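Local coordinates for protein sesquisabinene B synthase 2 (Santalum album, PDB 6A2A) that probably cyclises farnesyl diphosphate to the sesquiterpene sesquisabinene B, with the help of magnesium or manganese ions, as a plant terpene synthase, at residues A[158-163]-A[189-194]; A[91-96]-A[239-244]. One frame throughout, in Å; residues are numbered along the deposited sequence.

Contact 1: A[158-163]-A[189-194]; sequences EDVKGL and SKLKSI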
ATOM      1  N   GLU A 158     -56.229  12.996   5.535  1.00 35.43           N
ATOM      2  CA  GLU A 158     -56.946  11.770   5.154  1.00 36.60           C
ATOM      3  C   GLU A 158     -56.175  11.029   4.058  1.00 38.36           C
ATOM      4  O   GLU A 158     -56.614   9.959   3.631  1.00 42.41           O
ATOM      5  CB  GLU A 158     -58.371  12.119   4.713  1.00 42.76           C
ATOM      6  CG  GLU A 158     -59.193  12.772   5.822  1.00 49.02           C
ATOM      7  CD  GLU A 158     -60.645  13.119   5.507  1.00 51.52           C
ATOM      8  OE1 GLU A 158     -61.391  13.414   6.468  1.00 50.68           O
ATOM      9  OE2 GLU A 158     -61.028  13.107   4.313  1.00 44.96           O
ATOM     10  N   ASP A 159     -55.042  11.576   3.590  1.00 29.87           N
ATOM     11  CA  ASP A 159     -54.246  11.014   2.510  1.00 27.83           C
ATOM     12  C   ASP A 159     -52.763  10.936   2.949  1.00 30.44           C
ATOM     13  O   ASP A 159     -51.987  11.873   2.683  1.00 27.95           O
ATOM     14  CB  ASP A 159     -54.374  11.904   1.282  1.00 34.91           C
ATOM     15  CG  ASP A 159     -53.380  11.585   0.183  1.00 42.93           C
ATOM     16  OD1 ASP A 159     -52.883  10.424   0.124  1.00 39.00           O
ATOM     17  OD2 ASP A 159     -53.086  12.512  -0.636  1.00 43.88           O
ATOM     18  N   VAL A 160     -52.357   9.844   3.587  1.00 24.86           N
ATOM     19  CA  VAL A 160     -50.964   9.770   4.158  1.00 23.02           C
ATOM     20  C   VAL A 160     -49.895   9.815   3.074  1.00 25.15           C
ATOM     21  O   VAL A 160     -48.786  10.443   3.323  1.00 26.27           O
ATOM     22  CB  VAL A 160     -50.784   8.550   5.082  1.00 25.42           C
ATOM     23  CG1 VAL A 160     -49.355   8.433   5.602  1.00 26.18           C
ATOM     24  CG2 VAL A 160     -51.749   8.608   6.247  1.00 27.62           C
ATOM     25  N   LYS A 161     -50.085   9.174   1.919  1.00 24.57           N
ATOM     26  CA  LYS A 161     -49.101   9.187   0.876  1.00 26.57           C
ATOM     27  C   LYS A 161     -48.838  10.640   0.475  1.00 27.41           C
ATOM     28  O   LYS A 161     -47.673  11.048   0.274  1.00 24.63           O
ATOM     29  CB  LYS A 161     -49.598   8.367  -0.314  1.00 30.15           C
ATOM     30  CG  LYS A 161     -48.702   8.273  -1.525  1.00 35.26           C
ATOM     31  CD  LYS A 161     -49.421   7.671  -2.704  1.00 41.27           C
ATOM     32  CE  LYS A 161     -48.539   7.499  -3.912  1.00 49.11           C
ATOM     33  NZ  LYS A 161     -47.382   6.626  -3.604  1.00 54.80           N
ATOM     34  N   GLY A 162     -49.907  11.406   0.346  1.00 29.30           N
ATOM     35  CA  GLY A 162     -49.838  12.877   0.054  1.00 28.14           C
ATOM     36  C   GLY A 162     -49.014  13.642   1.083  1.00 28.46           C
ATOM     37  O   GLY A 162     -48.104  14.426   0.721  1.00 26.33           O
ATOM     38  N   LEU A 163     -49.316  13.436   2.343  1.00 22.71           N
ATOM     39  CA  LEU A 163     -48.617  14.083   3.415  1.00 22.55           C
ATOM     40  C   LEU A 163     -47.129  13.744   3.338  1.00 23.32           C
ATOM     41  O   LEU A 163     -46.323  14.635   3.542  1.00 20.69           O
ATOM     42  CB  LEU A 163     -49.137  13.685   4.792  1.00 25.41           C
ATOM     43  CG  LEU A 163     -50.512  14.201   5.199  1.00 29.89           C
ATOM     44  CD1 LEU A 163     -50.874  13.616   6.551  1.00 31.67           C
ATOM     45  CD2 LEU A 163     -50.557  15.724   5.263  1.00 31.51           C
ATOM     46  N   SER A 189     -46.215  17.374  11.708  1.00 25.39           N
ATOM     47  CA  SER A 189     -47.154  17.260  12.798  1.00 25.94           C
ATOM     48  C   SER A 189     -48.195  16.180  12.481  1.00 24.84           C
ATOM     49  O   SER A 189     -48.494  15.318  13.313  1.00 29.21           O
ATOM     50  CB  SER A 189     -47.841  18.602  13.076  1.00 26.78           C
ATOM     51  OG  SER A 189     -48.873  18.399  14.046  1.00 31.48           O
ATOM     52  N   LYS A 190     -48.765  16.263  11.302  1.00 24.79           N
ATOM     53  CA  LYS A 190     -49.817  15.285  10.878  1.00 28.51           C
ATOM     54  C   LYS A 190     -49.243  13.874  10.801  1.00 27.93           C
ATOM     55  O   LYS A 190     -49.902  12.901  11.278  1.00 25.29           O
ATOM     56  CB  LYS A 190     -50.411  15.640   9.515  1.00 28.33           C
ATOM     57  CG  LYS A 190     -51.267  16.891   9.486  1.00 31.86           C
ATOM     58  CD  LYS A 190     -52.112  17.032  10.707  1.00 35.88           C
ATOM     59  CE  LYS A 190     -53.049  18.203  10.683  1.00 41.94           C
ATOM     60  NZ  LYS A 190     -53.710  18.347  12.004  1.00 46.17           N
ATOM     61  N   LEU A 191     -48.041  13.721  10.253  1.00 24.89           N
ATOM     62  CA  LEU A 191     -47.458  12.350  10.183  1.00 26.01           C
ATOM     63  C   LEU A 191     -47.131  11.857  11.592  1.00 31.63           C
ATOM     64  O   LEU A 191     -47.357  10.648  11.905  1.00 31.39           O
ATOM     65  CB  LEU A 191     -46.216  12.323   9.281  1.00 24.40           C
ATOM     66  CG  LEU A 191     -46.447  12.592   7.802  1.00 25.06           C
ATOM     67  CD1 LEU A 191     -45.111  12.797   7.100  1.00 26.12           C
ATOM     68  CD2 LEU A 191     -47.234  11.475   7.112  1.00 22.84           C
ATOM     69  N   LYS A 192     -46.593  12.722  12.455  1.00 29.24           N
ATOM     70  CA  LYS A 192     -46.278  12.298  13.803  1.00 33.27           C
ATOM     71  C   LYS A 192     -47.533  11.816  14.521  1.00 35.09           C
ATOM     72  O   LYS A 192     -47.411  10.865  15.316  1.00 37.53           O
ATOM     73  CB  LYS A 192     -45.631  13.391  14.654  1.00 37.00           C
ATOM     74  CG  LYS A 192     -44.147  13.579  14.445  1.00 39.19           C
ATOM     75  CD  LYS A 192     -43.538  14.454  15.512  1.00 45.64           C
ATOM     76  CE  LYS A 192     -42.167  15.000  15.162  1.00 50.57           C
ATOM     77  NZ  LYS A 192     -41.339  14.030  14.404  1.00 54.33           N
ATOM     78  N   SER A 193     -48.703  12.386  14.229  1.00 31.01           N
ATOM     79  CA  SER A 193     -49.966  11.973  14.907  1.00 37.33           C
ATOM     80  C   SER A 193     -50.376  10.564  14.468  1.00 43.77           C
ATOM     81  O   SER A 193     -51.512  10.149  14.785  1.00 49.59           O
ATOM     82  CB  SER A 193     -51.097  12.906  14.608  1.00 36.87           C
ATOM     83  OG  SER A 193     -50.840  14.179  15.152  1.00 44.77           O
ATOM     84  N   ILE A 194     -49.513   9.874  13.704  1.00 39.65           N
ATOM     85  CA  ILE A 194     -49.800   8.492  13.240  1.00 29.97           C
ATOM     86  C   ILE A 194     -48.545   7.611  13.189  1.00 34.81           C
ATOM     87  O   ILE A 194     -48.659   6.456  12.892  1.00 37.33           O
ATOM     88  CB  ILE A 194     -50.526   8.530  11.897  1.00 33.08           C
ATOM     89  CG1 ILE A 194     -49.623   9.053  10.771  1.00 38.73           C
ATOM     90  CG2 ILE A 194     -51.801   9.336  11.982  1.00 31.77           C
ATOM     91  CD1 ILE A 194     -50.241   9.034   9.396  1.00 35.62           C
TER

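Contact 2: A[91-96]-A[239-244]; sequences LGLKYQ and LTLLRY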
ATOM      1  N   LEU A  91     -33.134   3.376  -5.054  1.00 18.59           N
ATOM      2  CA  LEU A  91     -32.474   2.117  -5.098  1.00 19.27           C
ATOM      3  C   LEU A  91     -30.932   2.263  -5.258  1.00 18.51           C
ATOM      4  O   LEU A  91     -30.258   1.285  -5.313  1.00 22.57           O
ATOM      5  CB  LEU A  91     -33.022   1.285  -6.259  1.00 21.69           C
ATOM      6  CG  LEU A  91     -34.406   0.714  -6.044  1.00 22.42           C
ATOM      7  CD1 LEU A  91     -34.973   0.166  -7.327  1.00 21.66           C
ATOM      8  CD2 LEU A  91     -34.444  -0.301  -4.923  1.00 21.24           C
ATOM      9  N   GLY A  92     -30.429   3.487  -5.391  1.00 20.15           N
ATOM     10  CA  GLY A  92     -29.036   3.785  -5.517  1.00 19.89           C
ATOM     11  C   GLY A  92     -28.496   3.620  -6.918  1.00 23.95           C
ATOM     12  O   GLY A  92     -27.334   3.444  -7.102  1.00 22.91           O
ATOM     13  N   LEU A  93     -29.376   3.728  -7.897  1.00 25.19           N
ATOM     14  CA  LEU A  93     -29.008   3.489  -9.272  1.00 26.78           C
ATOM     15  C   LEU A  93     -28.927   4.676 -10.201  1.00 25.69           C
ATOM     16  O   LEU A  93     -28.597   4.517 -11.317  1.00 26.83           O
ATOM     17  CB  LEU A  93     -29.964   2.473  -9.877  1.00 27.89           C
ATOM     18  CG  LEU A  93     -30.076   1.123  -9.208  1.00 27.97           C
ATOM     19  CD1 LEU A  93     -31.294   0.372  -9.718  1.00 27.36           C
ATOM     20  CD2 LEU A  93     -28.822   0.328  -9.399  1.00 23.98           C
ATOM     21  N   LYS A  94     -29.235   5.850  -9.726  1.00 24.91           N
ATOM     22  CA  LYS A  94     -29.173   7.008 -10.620  1.00 27.77           C
ATOM     23  C   LYS A  94     -27.806   7.095 -11.321  1.00 28.88           C
ATOM     24  O   LYS A  94     -27.731   7.529 -12.480  1.00 25.99           O
ATOM     25  CB  LYS A  94     -29.512   8.302  -9.880  1.00 30.22           C
ATOM     26  CG  LYS A  94     -29.817   9.470 -10.803  1.00 31.31           C
ATOM     27  CD  LYS A  94     -30.537  10.642 -10.172  1.00 36.04           C
ATOM     28  CE  LYS A  94     -29.609  11.659  -9.553  1.00 45.56           C
ATOM     29  NZ  LYS A  94     -28.922  12.455 -10.602  1.00 48.51           N
ATOM     30  N   TYR A  95     -26.708   6.721 -10.643  1.00 24.43           N
ATOM     31  CA  TYR A  95     -25.357   6.867 -11.242  1.00 21.87           C
ATOM     32  C   TYR A  95     -25.208   5.989 -12.488  1.00 28.15           C
ATOM     33  O   TYR A  95     -24.349   6.288 -13.347  1.00 25.80           O
ATOM     34  CB  TYR A  95     -24.255   6.544 -10.223  1.00 23.31           C
ATOM     35  CG  TYR A  95     -24.014   5.070 -10.016  1.00 21.18           C
ATOM     36  CD1 TYR A  95     -24.919   4.263  -9.333  1.00 21.58           C
ATOM     37  CD2 TYR A  95     -22.908   4.444 -10.564  1.00 22.65           C
ATOM     38  CE1 TYR A  95     -24.714   2.900  -9.209  1.00 23.65           C
ATOM     39  CE2 TYR A  95     -22.666   3.107 -10.396  1.00 23.22           C
ATOM     40  CZ  TYR A  95     -23.598   2.317  -9.767  1.00 25.33           C
ATOM     41  OH  TYR A  95     -23.329   0.996  -9.640  1.00 25.00           O
ATOM     42  N   GLN A  96     -26.015   4.931 -12.606  1.00 27.23           N
ATOM     43  CA  GLN A  96     -26.004   4.097 -13.816  1.00 27.17           C
ATOM     44  C   GLN A  96     -26.914   4.643 -14.935  1.00 27.61           C
ATOM     45  O   GLN A  96     -26.776   4.173 -16.065  1.00 31.25           O
ATOM     46  CB  GLN A  96     -26.451   2.662 -13.504  1.00 27.05           C
ATOM     47  CG  GLN A  96     -25.521   1.826 -12.647  1.00 27.94           C
ATOM     48  CD  GLN A  96     -24.340   1.275 -13.403  1.00 29.72           C
ATOM     49  OE1 GLN A  96     -23.947   1.832 -14.427  1.00 32.85           O
ATOM     50  NE2 GLN A  96     -23.714   0.247 -12.863  1.00 27.91           N
ATOM     51  N   LEU A 239     -40.183  -6.181 -10.854  1.00 35.24           N
ATOM     52  CA  LEU A 239     -39.224  -7.234 -10.460  1.00 34.74           C
ATOM     53  C   LEU A 239     -37.916  -7.103 -11.240  1.00 29.53           C
ATOM     54  O   LEU A 239     -36.908  -7.518 -10.744  1.00 31.23           O
ATOM     55  CB  LEU A 239     -39.817  -8.635 -10.666  1.00 34.34           C
ATOM     56  CG  LEU A 239     -40.943  -9.013  -9.712  1.00 39.72           C
ATOM     57  CD1 LEU A 239     -41.553 -10.351 -10.115  1.00 40.85           C
ATOM     58  CD2 LEU A 239     -40.452  -9.077  -8.273  1.00 40.24           C
ATOM     59  N   THR A 240     -37.931  -6.633 -12.466  1.00 31.30           N
ATOM     60  CA  THR A 240     -36.695  -6.464 -13.243  1.00 30.75           C
ATOM     61  C   THR A 240     -35.825  -5.366 -12.586  1.00 28.62           C
ATOM     62  O   THR A 240     -34.625  -5.501 -12.465  1.00 30.04           O
ATOM     63  CB  THR A 240     -36.970  -6.022 -14.683  1.00 34.66           C
ATOM     64  OG1 THR A 240     -37.768  -6.982 -15.393  1.00 38.31           O
ATOM     65  CG2 THR A 240     -35.692  -5.779 -15.454  1.00 36.69           C
ATOM     66  N   LEU A 241     -36.456  -4.260 -12.250  1.00 31.00           N
ATOM     67  CA  LEU A 241     -35.732  -3.141 -11.584  1.00 29.30           C
ATOM     68  C   LEU A 241     -35.168  -3.667 -10.255  1.00 32.52           C
ATOM     69  O   LEU A 241     -33.990  -3.457  -9.962  1.00 30.54           O
ATOM     70  CB  LEU A 241     -36.665  -1.943 -11.370  1.00 28.29           C
ATOM     71  CG  LEU A 241     -36.032  -0.756 -10.629  1.00 26.83           C
ATOM     72  CD1 LEU A 241     -34.783  -0.269 -11.358  1.00 30.43           C
ATOM     73  CD2 LEU A 241     -36.996   0.383 -10.442  1.00 30.41           C
ATOM     74  N   LEU A 242     -36.003  -4.369  -9.477  1.00 29.99           N
ATOM     75  CA  LEU A 242     -35.619  -4.902  -8.186  1.00 28.59           C
ATOM     76  C   LEU A 242     -34.440  -5.847  -8.367  1.00 33.27           C
ATOM     77  O   LEU A 242     -33.438  -5.740  -7.637  1.00 27.43           O
ATOM     78  CB  LEU A 242     -36.788  -5.610  -7.483  1.00 29.96           C
ATOM     79  CG  LEU A 242     -36.420  -6.316  -6.177  1.00 29.21           C
ATOM     80  CD1 LEU A 242     -35.983  -5.301  -5.112  1.00 30.50           C
ATOM     81  CD2 LEU A 242     -37.558  -7.178  -5.642  1.00 28.74           C
ATOM     82  N   ARG A 243     -34.550  -6.772  -9.323  1.00 26.81           N
ATOM     83  CA  ARG A 243     -33.501  -7.718  -9.564  1.00 29.96           C
ATOM     84  C   ARG A 243     -32.189  -6.998  -9.915  1.00 26.95           C
ATOM     85  O   ARG A 243     -31.115  -7.383  -9.416  1.00 29.13           O
ATOM     86  CB  ARG A 243     -33.914  -8.678 -10.693  1.00 31.44           C
ATOM     87  CG  ARG A 243     -34.898  -9.759 -10.248  1.00 38.40           C
ATOM     88  CD  ARG A 243     -35.489 -10.538 -11.432  1.00 40.79           C
ATOM     89  NE  ARG A 243     -34.471 -11.260 -12.195  1.00 44.32           N
ATOM     90  CZ  ARG A 243     -34.434 -11.334 -13.524  1.00 47.25           C
ATOM     91  NH1 ARG A 243     -33.371 -11.846 -14.128  1.00 48.57           N
ATOM     92  NH2 ARG A 243     -35.436 -10.857 -14.245  1.00 44.02           N
ATOM     93  N   TYR A 244     -32.243  -5.997 -10.780  1.00 28.94           N
ATOM     94  CA  TYR A 244     -31.058  -5.235 -11.164  1.00 25.58           C
ATOM     95  C   TYR A 244     -30.477  -4.496  -9.933  1.00 25.50           C
ATOM     96  O   TYR A 244     -29.253  -4.459  -9.775  1.00 27.67           O
ATOM     97  CB  TYR A 244     -31.345  -4.216 -12.262  1.00 26.48           C
ATOM     98  CG  TYR A 244     -30.119  -3.451 -12.697  1.00 27.24           C
ATOM     99  CD1 TYR A 244     -29.001  -4.096 -13.191  1.00 29.93           C
ATOM    100  CD2 TYR A 244     -30.045  -2.086 -12.523  1.00 30.15           C
ATOM    101  CE1 TYR A 244     -27.841  -3.409 -13.506  1.00 32.62           C
ATOM    102  CE2 TYR A 244     -28.900  -1.376 -12.867  1.00 31.26           C
ATOM    103  CZ  TYR A 244     -27.791  -2.043 -13.333  1.00 29.01           C
ATOM    104  OH  TYR A 244     -26.690  -1.350 -13.721  1.00 29.60           O
TER

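Contact 1: A[158-163]-A[189-194]
Val160 and Ile194 meet tip to tip, with CG2 of Val160 3.5 Å from CD1 of Ile194. No hydrogen bond crosses between 158-163 and 189-194, and the contact is held by apolar packing. Ile194 has its CG1 tucked between the backbone N and the carbonyl carbon (chi1 68°), and from there the extended end of the chain runs CD1 out to the valine. The other methyl of Val160, CG1, lies 4.0 Å from Leu191 CD2. That same leucine methyl also rests on Leu163, 3.7 Å from its CB, so one methyl touches two residues three positions apart on the helix. Leu163 in turn sends CD1 to within 3.6 Å of Lys190 CB. Lys190 lends only the root of its chain here: it bends at chi2 (-39°) and carries NZ away to a hydrogen bond with Asn154.

The polar work is local. Asp159 N-caps the helix that begins at Val160, its OD1 accepting from Gly162 N at 3.1 Å, from above the carboxylate plane.

This is packing within the all-helical N-terminal domain: the first turn of helix 160-170 meets the last turn of helix 178-192 and the residues just after it, and helix 201-212 packs against both through Leu203 and Val207 at Val160 and Leu211 at Leu191.

Contact 2: A[91-96]-A[239-244]
Leu91 and Leu93 reach from the turn after helix 78-90 onto the first turns of helix 239-270, where Leu241 and Tyr244 receive them. Leu91 CD1 nestles into the fork of Leu241, 3.6 Å from its CG and 3.7 Å from its CD2. Leu93 slides past Leu241 in the opposite direction, the two CD1 methyls 3.9 Å apart. Leu93 also lies obliquely against the Tyr244 ring, its CD2 3.9 Å from Tyr244 CE2. Tyr244 has CG anti to the backbone N (chi1 -178°), which lays the ring out along the 91-96 segment and brings its hydroxyl to Gln96.

At that polar end the contact is van der Waals in kind. The glutamine chain crosses the tyrosine at about a right angle, the amide plane turned 52° from the ring, and Gln96 NE2 stands 3.5 Å from Tyr244 OH at an angle too poor for a hydrogen bond. The amide is instead held from both ends: OE1 accepts from Lys65, and NE2 donates to Asp248 farther along helix 239-270, which should fix its rotation. Tyr95 OH also bonds to Asp248, so a single carboxylate ties two loop residues to the helix.

Gly92 closes helix 78-90 with a Schellman motif, its phi positive at 82°, and the chain turns there between the two leucines. The structural packing thus seats the turn between helices 78-90 and 98-110 of the N-terminal domain on the start of the sequence-distant helix 239-270. Around it, helix 220-232 covers Leu91 with Phe227 and Ile228 and Leu241 with Tyr231, while helix 55-73 lays Val68 on Leu241 and Lys65 on Tyr244.

How the contacts relate
The two contacts lie apart, with centres about 28 Å from each other and nearest atoms about 14 Å, and do not touch. Along the chain they are nested: 91-96 comes first, then both halves of contact 1, and 239-244 last, so contact 2 closes a long stretch of chain, a little over half of it helix, that contains contact 1. Contact 1 joins successive helices, 160-170 and 178-192, near the periphery. Contact 1 and segment 91-96 belong to the N-terminal terpene synthase domain, and contact 2 ties that domain to the start of helix 239-270. Both contacts are structural packing away from the metal-binding residues Asp316, Asp320, Glu394 and Asn460.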